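Local structure of polysaccharide biosynthesis protein CapD (Bacillus thuringiensis HD-771, 6BWC) at residues Gly177-Leu182 with Asn237-Val242; Glu241-Glu246 with Asn329-Gln334. The protein probably acts as an NADP-dependent, short-chain dehydrogenase-type enzyme on UDP-N-acetylglucosamine in the pathway to CMP-pseudaminic acid. The protein carries 2 engineered substitutions. All coordinates share one frame; numbering follows the deposited sequence.

Contact 1: residues Gly177-Leu182 with Asn237-Val242. With UD1 (uridine-diphosphate-N-acetylglucosamine), chain O.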
loop_
_atom_site.group_PDB
_atom_site.type_symbol
_atom_site.label_atom_id
_atom_site.label_comp_id
_atom_site.label_asym_id
_atom_site.label_seq_id
_atom_site.Cartn_x
_atom_site.Cartn_y
_atom_site.Cartn_z
ATOM N N GLY C 177 -33.859 0.674 2.756
ATOM C CA GLY C 177 -33.556 -0.090 3.957
ATOM C C GLY C 177 -34.058 0.551 5.220
ATOM O O GLY C 177 -33.539 0.292 6.290
ATOM N N SER C 178 -35.089 1.375 5.103
ATOM C CA SER C 178 -35.609 2.108 6.246
ATOM C C SER C 178 -36.924 1.494 6.722
ATOM O O SER C 178 -37.523 0.620 6.053
ATOM C CB SER C 178 -35.767 3.612 5.942
ATOM O OG SER C 178 -37.025 3.932 5.356
ATOM N N VAL C 179 -37.362 1.968 7.886
ATOM C CA VAL C 179 -38.457 1.337 8.608
ATOM C C VAL C 179 -39.750 1.255 7.798
ATOM O O VAL C 179 -40.414 0.232 7.874
ATOM C CB VAL C 179 -38.671 1.962 10.026
ATOM C CG1 VAL C 179 -39.211 3.386 9.966
ATOM C CG2 VAL C 179 -39.560 1.063 10.874
ATOM N N ILE C 180 -40.071 2.284 7.003
ATOM C CA ILE C 180 -41.378 2.368 6.338
ATOM C C ILE C 180 -41.594 1.284 5.262
ATOM O O ILE C 180 -42.630 0.600 5.284
ATOM C CB ILE C 180 -41.684 3.804 5.825
ATOM C CG1 ILE C 180 -42.073 4.703 7.018
ATOM C CG2 ILE C 180 -42.792 3.785 4.763
ATOM C CD1 ILE C 180 -42.334 6.168 6.708
ATOM N N PRO C 181 -40.641 1.112 4.327
ATOM C CA PRO C 181 -40.718 -0.033 3.418
ATOM C C PRO C 181 -40.562 -1.375 4.109
ATOM O O PRO C 181 -41.073 -2.357 3.590
ATOM C CB PRO C 181 -39.544 0.165 2.469
ATOM C CG PRO C 181 -39.217 1.601 2.538
ATOM C CD PRO C 181 -39.626 2.085 3.898
ATOM N N LEU C 182 -39.840 -1.426 5.233
ATOM C CA LEU C 182 -39.711 -2.659 6.020
ATOM C C LEU C 182 -41.062 -3.086 6.626
ATOM O O LEU C 182 -41.556 -4.187 6.352
ATOM C CB LEU C 182 -38.666 -2.461 7.114
ATOM C CG LEU C 182 -38.413 -3.627 8.052
ATOM C CD1 LEU C 182 -37.951 -4.839 7.278
ATOM C CD2 LEU C 182 -37.377 -3.228 9.086
ATOM N N ASN C 237 -44.293 5.274 17.911
ATOM C CA ASN C 237 -45.577 4.708 18.353
ATOM C C ASN C 237 -46.618 5.007 17.276
ATOM O O ASN C 237 -47.230 4.099 16.725
ATOM C CB ASN C 237 -46.005 5.287 19.735
ATOM C CG ASN C 237 -46.732 4.256 20.628
ATOM O OD1 ASN C 237 -47.446 3.350 20.154
ATOM N ND2 ASN C 237 -46.551 4.399 21.938
ATOM N N ASP C 238 -46.759 6.291 16.953
ATOM C CA ASP C 238 -47.682 6.748 15.905
ATOM C C ASP C 238 -47.322 6.029 14.606
ATOM O O ASP C 238 -48.212 5.492 13.921
ATOM C CB ASP C 238 -47.654 8.289 15.698
ATOM C CG ASP C 238 -47.871 9.102 17.008
ATOM O OD1 ASP C 238 -47.466 10.292 17.021
ATOM O OD2 ASP C 238 -48.415 8.554 18.003
ATOM N N LEU C 239 -46.024 5.975 14.292
ATOM C CA LEU C 239 -45.567 5.377 13.034
ATOM C C LEU C 239 -45.972 3.912 12.861
ATOM O O LEU C 239 -46.455 3.517 11.784
ATOM C CB LEU C 239 -44.050 5.496 12.875
ATOM C CG LEU C 239 -43.416 4.819 11.632
ATOM C CD1 LEU C 239 -44.106 5.190 10.321
ATOM C CD2 LEU C 239 -41.943 5.180 11.542
ATOM N N SER C 240 -45.760 3.113 13.904
ATOM C CA SER C 240 -46.060 1.696 13.825
ATOM C C SER C 240 -47.558 1.522 13.640
ATOM O O SER C 240 -47.978 0.780 12.752
ATOM C CB SER C 240 -45.546 0.935 15.042
ATOM O OG SER C 240 -45.964 1.554 16.234
ATOM N N GLU C 241 -48.351 2.241 14.439
ATOM C CA GLU C 241 -49.827 2.271 14.297
ATOM C C GLU C 241 -50.307 2.679 12.863
ATOM O O GLU C 241 -50.966 1.871 12.162
ATOM C CB GLU C 241 -50.457 3.178 15.386
ATOM C CG GLU C 241 -50.379 2.600 16.804
ATOM C CD GLU C 241 -51.013 3.478 17.876
ATOM O OE1 GLU C 241 -51.632 4.510 17.545
ATOM O OE2 GLU C 241 -50.900 3.127 19.064
ATOM N N VAL C 242 -49.944 3.896 12.432
ATOM C CA VAL C 242 -50.314 4.404 11.099
ATOM C C VAL C 242 -49.978 3.384 10.013
ATOM O O VAL C 242 -50.802 3.123 9.137
ATOM C CB VAL C 242 -49.648 5.775 10.773
ATOM C CG1 VAL C 242 -49.742 6.115 9.291
ATOM C CG2 VAL C 242 -50.298 6.897 11.575
HETATM C "C1'" UD1 O . -31.622 6.590 9.600
HETATM C "C2'" UD1 O . -30.383 6.471 8.729
HETATM C "C3'" UD1 O . -29.138 6.991 9.446
HETATM C "C4'" UD1 O . -29.367 8.367 10.064
HETATM C "C5'" UD1 O . -30.748 8.502 10.734
HETATM C "C6'" UD1 O . -31.053 9.981 11.010
HETATM C "C7'" UD1 O . -30.794 4.508 7.301
HETATM C "C8'" UD1 O . -30.651 3.003 7.199
HETATM N "N2'" UD1 O . -30.171 5.091 8.330
HETATM O "O1'" UD1 O . -31.426 5.881 10.813
HETATM O "O3'" UD1 O . -28.044 7.021 8.508
HETATM O "O4'" UD1 O . -28.363 8.660 11.018
HETATM O "O5'" UD1 O . -31.808 7.935 9.935
HETATM O "O6'" UD1 O . -31.738 10.156 12.253
HETATM O "O7'" UD1 O . -31.499 5.116 6.497
HETATM N N1 UD1 O . -37.024 0.218 13.843
HETATM C C2 UD1 O . -37.963 -0.783 14.232
HETATM N N3 UD1 O . -37.885 -2.013 13.697
HETATM C C4 UD1 O . -36.935 -2.333 12.795
HETATM C C5 UD1 O . -36.023 -1.394 12.382
HETATM C C6 UD1 O . -36.094 -0.112 12.906
HETATM O O2 UD1 O . -38.850 -0.555 15.074
HETATM O O4 UD1 O . -36.872 -3.468 12.298
HETATM C C1B UD1 O . -37.061 1.577 14.426
HETATM C C2B UD1 O . -35.714 2.126 14.900
HETATM O "O2'" UD1 O . -35.421 1.756 16.241
HETATM C C3B UD1 O . -35.834 3.623 14.698
HETATM C C4B UD1 O . -36.780 3.713 13.519
HETATM O O4B UD1 O . -37.472 2.469 13.420
HETATM O O3B UD1 O . -36.428 4.335 15.789
HETATM C C5B UD1 O . -36.078 3.999 12.202
HETATM O O5B UD1 O . -35.153 2.978 11.794
HETATM P PA UD1 O . -34.476 3.218 10.358
HETATM O O1A UD1 O . -33.765 1.994 9.834
HETATM O O2A UD1 O . -35.447 3.913 9.398
HETATM O O3A UD1 O . -33.479 4.475 10.533
HETATM P PB UD1 O . -32.530 5.058 11.708
HETATM O O1B UD1 O . -31.740 3.930 12.339
HETATM O O2B UD1 O . -33.215 6.033 12.659
#

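Contact 2: residues Glu241-Glu246 with Asn329-Gln334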
loop_
_atom_site.group_PDB
_atom_site.type_symbol
_atom_site.label_atom_id
_atom_site.label_comp_id
_atom_site.label_asym_id
_atom_site.label_seq_id
_atom_site.Cartn_x
_atom_site.Cartn_y
_atom_site.Cartn_z
ATOM N N GLU C 241 -48.351 2.241 14.439
ATOM C CA GLU C 241 -49.827 2.271 14.297
ATOM C C GLU C 241 -50.307 2.679 12.863
ATOM O O GLU C 241 -50.966 1.871 12.162
ATOM C CB GLU C 241 -50.457 3.178 15.386
ATOM C CG GLU C 241 -50.379 2.600 16.804
ATOM C CD GLU C 241 -51.013 3.478 17.876
ATOM O OE1 GLU C 241 -51.632 4.510 17.545
ATOM O OE2 GLU C 241 -50.900 3.127 19.064
ATOM N N VAL C 242 -49.944 3.896 12.432
ATOM C CA VAL C 242 -50.314 4.404 11.099
ATOM C C VAL C 242 -49.978 3.384 10.013
ATOM O O VAL C 242 -50.802 3.123 9.137
ATOM C CB VAL C 242 -49.648 5.775 10.773
ATOM C CG1 VAL C 242 -49.742 6.115 9.291
ATOM C CG2 VAL C 242 -50.298 6.897 11.575
ATOM N N MET C 243 -48.781 2.800 10.086
ATOM C CA MET C 243 -48.286 1.904 9.035
ATOM C C MET C 243 -49.160 0.653 8.882
ATOM O O MET C 243 -49.467 0.252 7.759
ATOM C CB MET C 243 -46.817 1.527 9.294
ATOM C CG MET C 243 -45.992 1.301 8.041
ATOM S SD MET C 243 -45.598 2.827 7.161
ATOM C CE MET C 243 -46.579 2.600 5.698
ATOM N N ILE C 244 -49.573 0.066 10.012
ATOM C CA ILE C 244 -50.417 -1.137 10.022
ATOM C C ILE C 244 -51.806 -0.827 9.501
ATOM O O ILE C 244 -52.352 -1.581 8.704
ATOM C CB ILE C 244 -50.532 -1.724 11.432
ATOM C CG1 ILE C 244 -49.184 -2.306 11.850
ATOM C CG2 ILE C 244 -51.604 -2.811 11.507
ATOM C CD1 ILE C 244 -49.056 -2.520 13.346
ATOM N N GLU C 245 -52.381 0.271 9.967
ATOM C CA GLU C 245 -53.668 0.725 9.438
ATOM C C GLU C 245 -53.666 0.782 7.916
ATOM O O GLU C 245 -54.430 0.057 7.277
ATOM C CB GLU C 245 -54.044 2.095 10.023
ATOM C CG GLU C 245 -54.617 2.000 11.433
ATOM C CD GLU C 245 -54.084 3.053 12.403
ATOM O OE1 GLU C 245 -53.961 4.239 12.026
ATOM O OE2 GLU C 245 -53.805 2.683 13.571
ATOM N N GLU C 246 -52.773 1.601 7.359
ATOM C CA GLU C 246 -52.791 1.941 5.926
ATOM C C GLU C 246 -52.284 0.862 4.978
ATOM O O GLU C 246 -52.658 0.851 3.806
ATOM C CB GLU C 246 -52.020 3.242 5.637
ATOM C CG GLU C 246 -52.897 4.390 5.162
ATOM C CD GLU C 246 -53.505 5.165 6.296
ATOM O OE1 GLU C 246 -52.734 5.800 7.059
ATOM O OE2 GLU C 246 -54.746 5.149 6.419
ATOM N N ASN C 329 -51.138 11.592 6.689
ATOM C CA ASN C 329 -51.228 12.440 5.493
ATOM C C ASN C 329 -49.931 12.430 4.722
ATOM O O ASN C 329 -49.932 12.188 3.515
ATOM C CB ASN C 329 -51.588 13.872 5.851
ATOM C CG ASN C 329 -53.013 13.998 6.335
ATOM O OD1 ASN C 329 -53.819 13.052 6.247
ATOM N ND2 ASN C 329 -53.341 15.174 6.858
ATOM N N LEU C 330 -48.841 12.667 5.463
ATOM C CA LEU C 330 -47.465 12.621 4.960
ATOM C C LEU C 330 -47.161 11.281 4.245
ATOM O O LEU C 330 -46.892 11.261 3.027
ATOM C CB LEU C 330 -46.455 12.855 6.108
ATOM C CG LEU C 330 -45.405 13.962 5.980
ATOM C CD1 LEU C 330 -44.449 13.840 7.164
ATOM C CD2 LEU C 330 -44.661 13.983 4.642
ATOM N N ILE C 331 -47.236 10.176 4.993
ATOM C CA ILE C 331 -46.909 8.848 4.461
ATOM C C ILE C 331 -47.705 8.551 3.185
ATOM O O ILE C 331 -47.162 7.979 2.229
ATOM C CB ILE C 331 -47.136 7.722 5.496
ATOM C CG1 ILE C 331 -46.120 7.829 6.645
ATOM C CG2 ILE C 331 -47.038 6.346 4.829
ATOM C CD1 ILE C 331 -46.515 7.059 7.894
ATOM N N LEU C 332 -48.973 8.954 3.164
ATOM C CA LEU C 332 -49.786 8.831 1.964
ATOM C C LEU C 332 -49.329 9.757 0.840
ATOM O O LEU C 332 -48.958 9.268 -0.239
ATOM C CB LEU C 332 -51.264 9.025 2.304
ATOM C CG LEU C 332 -51.776 7.871 3.180
ATOM C CD1 LEU C 332 -53.246 8.083 3.483
ATOM C CD2 LEU C 332 -51.554 6.506 2.538
ATOM N N ASN C 333 -49.301 11.065 1.091
ATOM C CA ASN C 333 -48.866 12.037 0.065
ATOM C C ASN C 333 -47.432 11.921 -0.417
ATOM O O ASN C 333 -47.114 12.403 -1.502
ATOM C CB ASN C 333 -49.109 13.470 0.516
ATOM C CG ASN C 333 -50.573 13.780 0.622
ATOM O OD1 ASN C 333 -51.327 13.500 -0.313
ATOM N ND2 ASN C 333 -51.004 14.333 1.769
ATOM N N GLN C 334 -46.565 11.292 0.360
ATOM C CA GLN C 334 -45.221 11.018 -0.128
ATOM C C GLN C 334 -45.122 9.708 -0.924
ATOM O O GLN C 334 -44.036 9.370 -1.383
ATOM C CB GLN C 334 -44.234 11.058 1.041
ATOM C CG GLN C 334 -44.079 12.450 1.634
ATOM C CD GLN C 334 -43.572 13.459 0.616
ATOM O OE1 GLN C 334 -42.656 13.090 -0.139
ATOM N NE2 GLN C 334 -44.086 14.603 0.543
#

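Contact 1: residues Gly177-Leu182 with Asn237-Val242
The methyl ends of Val179 and Leu239 meet head-on, and the same valine turns its other branch to the bound UDP-N-acetylglucosamine. Followed outward, Val179 meets the ligand at its first side-chain atom: CB lies 3.6 Å from O4B, the ring oxygen of the ribose. From there the side chain forks. CG1, placed between the backbone N and the carbonyl carbon (chi1 69°), touches Leu239 CD2 at 3.6 Å; like CB, it also lies near phosphate oxygen O2A. CG2, anti to the backbone N, goes to the nucleoside, 3.6 Å from O4B and 4.0 Å from N1 of the uracil, the atom that joins base to sugar. Leu239 uses its second methyl as well: the leucine side chain runs obliquely over Ile180, with CD1 3.9 Å from Ile180 CG1, so the two branches of one leucine bridge neighbouring residues at the start of helix 179-190. All three side chains are buried, and Ile180 also packs against Leu336.

Within segment 177-182 the polar contact comes from the backbone. Val179 N, in the first residue of the helix, donates a hydrogen bond to phosphate oxygen O2A at 3.1 Å, with an N-H...O angle of 157°. The phosphate therefore faces the N-terminal end of a helix, whose partial positive charge would favour its negative charge. Farther along, Leu182 brings CD2 beside the uracil carbonyl oxygen O4, while the same leucine packs on Glu50 of the second subunit. Ser129, Asn171, Thr196 and Glu269 are among the other residues hydrogen-bonded to the ligand.

The two segments thus meet through dispersion forces alone, whereas segment 177-182 meets the ligand through one amide-to-phosphate bond and hydrocarbon contact. Leu239 backs the residue that touches both phosphate and ribose.

Contact 2: residues Glu241-Glu246 with Asn329-Gln334
Glu245 OE1 takes salt bridges from both Arg328 NH2 and Lys324 NZ, next to the place where Glu246 packs its CG on Leu332 CD2 at 3.6 Å. The carboxylate of Glu246 is held in turn, its OE1 forming a salt bridge with Arg328 NE, just ahead of segment 329-334. Arg328 thus ties two consecutive glutamates of one helix to the other, and the paired charges probably steady both carboxylates. Below its charged end, the Glu246 chain, bent at chi2 (85°), lies roughly perpendicular to Leu332, and its CG methylene offers an apolar surface to this exposed leucine.

The buried half of the interface is apolar and centres on Ile331. Its CD1 lies 3.6 Å from Val242 CG1, where the two side chains run alongside one another, pointing opposite ways. Its other branch, CG2, receives Met243 CE at 3.9 Å; the thioether chain bends at chi2 and chi3, which brings the terminal methyl across to the isoleucine. Met243 and Ile331 both also touch Leu337.

The short helical segments approach to 11.0 Å between axes, with a signed crossing angle of -50°. This is apolar helix-helix packing, by which helix 324-333 is docked on helix 236-251 of a Rossmann-type enzyme, near but not touching the nucleotide-sugar site (Met243 side chain about 10 Å from the ligand).

Both contacts are built on helix 236-251, share Glu241 and Val242, and have centres about 9 Å apart. Along the chain helix 179-190 comes first, then helix 236-251, and helix 324-333 lies near the modelled C-terminal end, so residues far apart in sequence form one cluster. The contacts also touch directly: Leu239 CD1 of contact 1 lies 3.9 Å from Ile331 CD1 of contact 2, and Ile180 packs on both Met243 and Ile331. Three helices thus share a continuous apolar core. Contact 1 borders the UDP-N-acetylglucosamine, whereas contact 2 lies farther from the chain's centre, joining the last modelled helix to the region that binds UDP-N-acetylglucosamine.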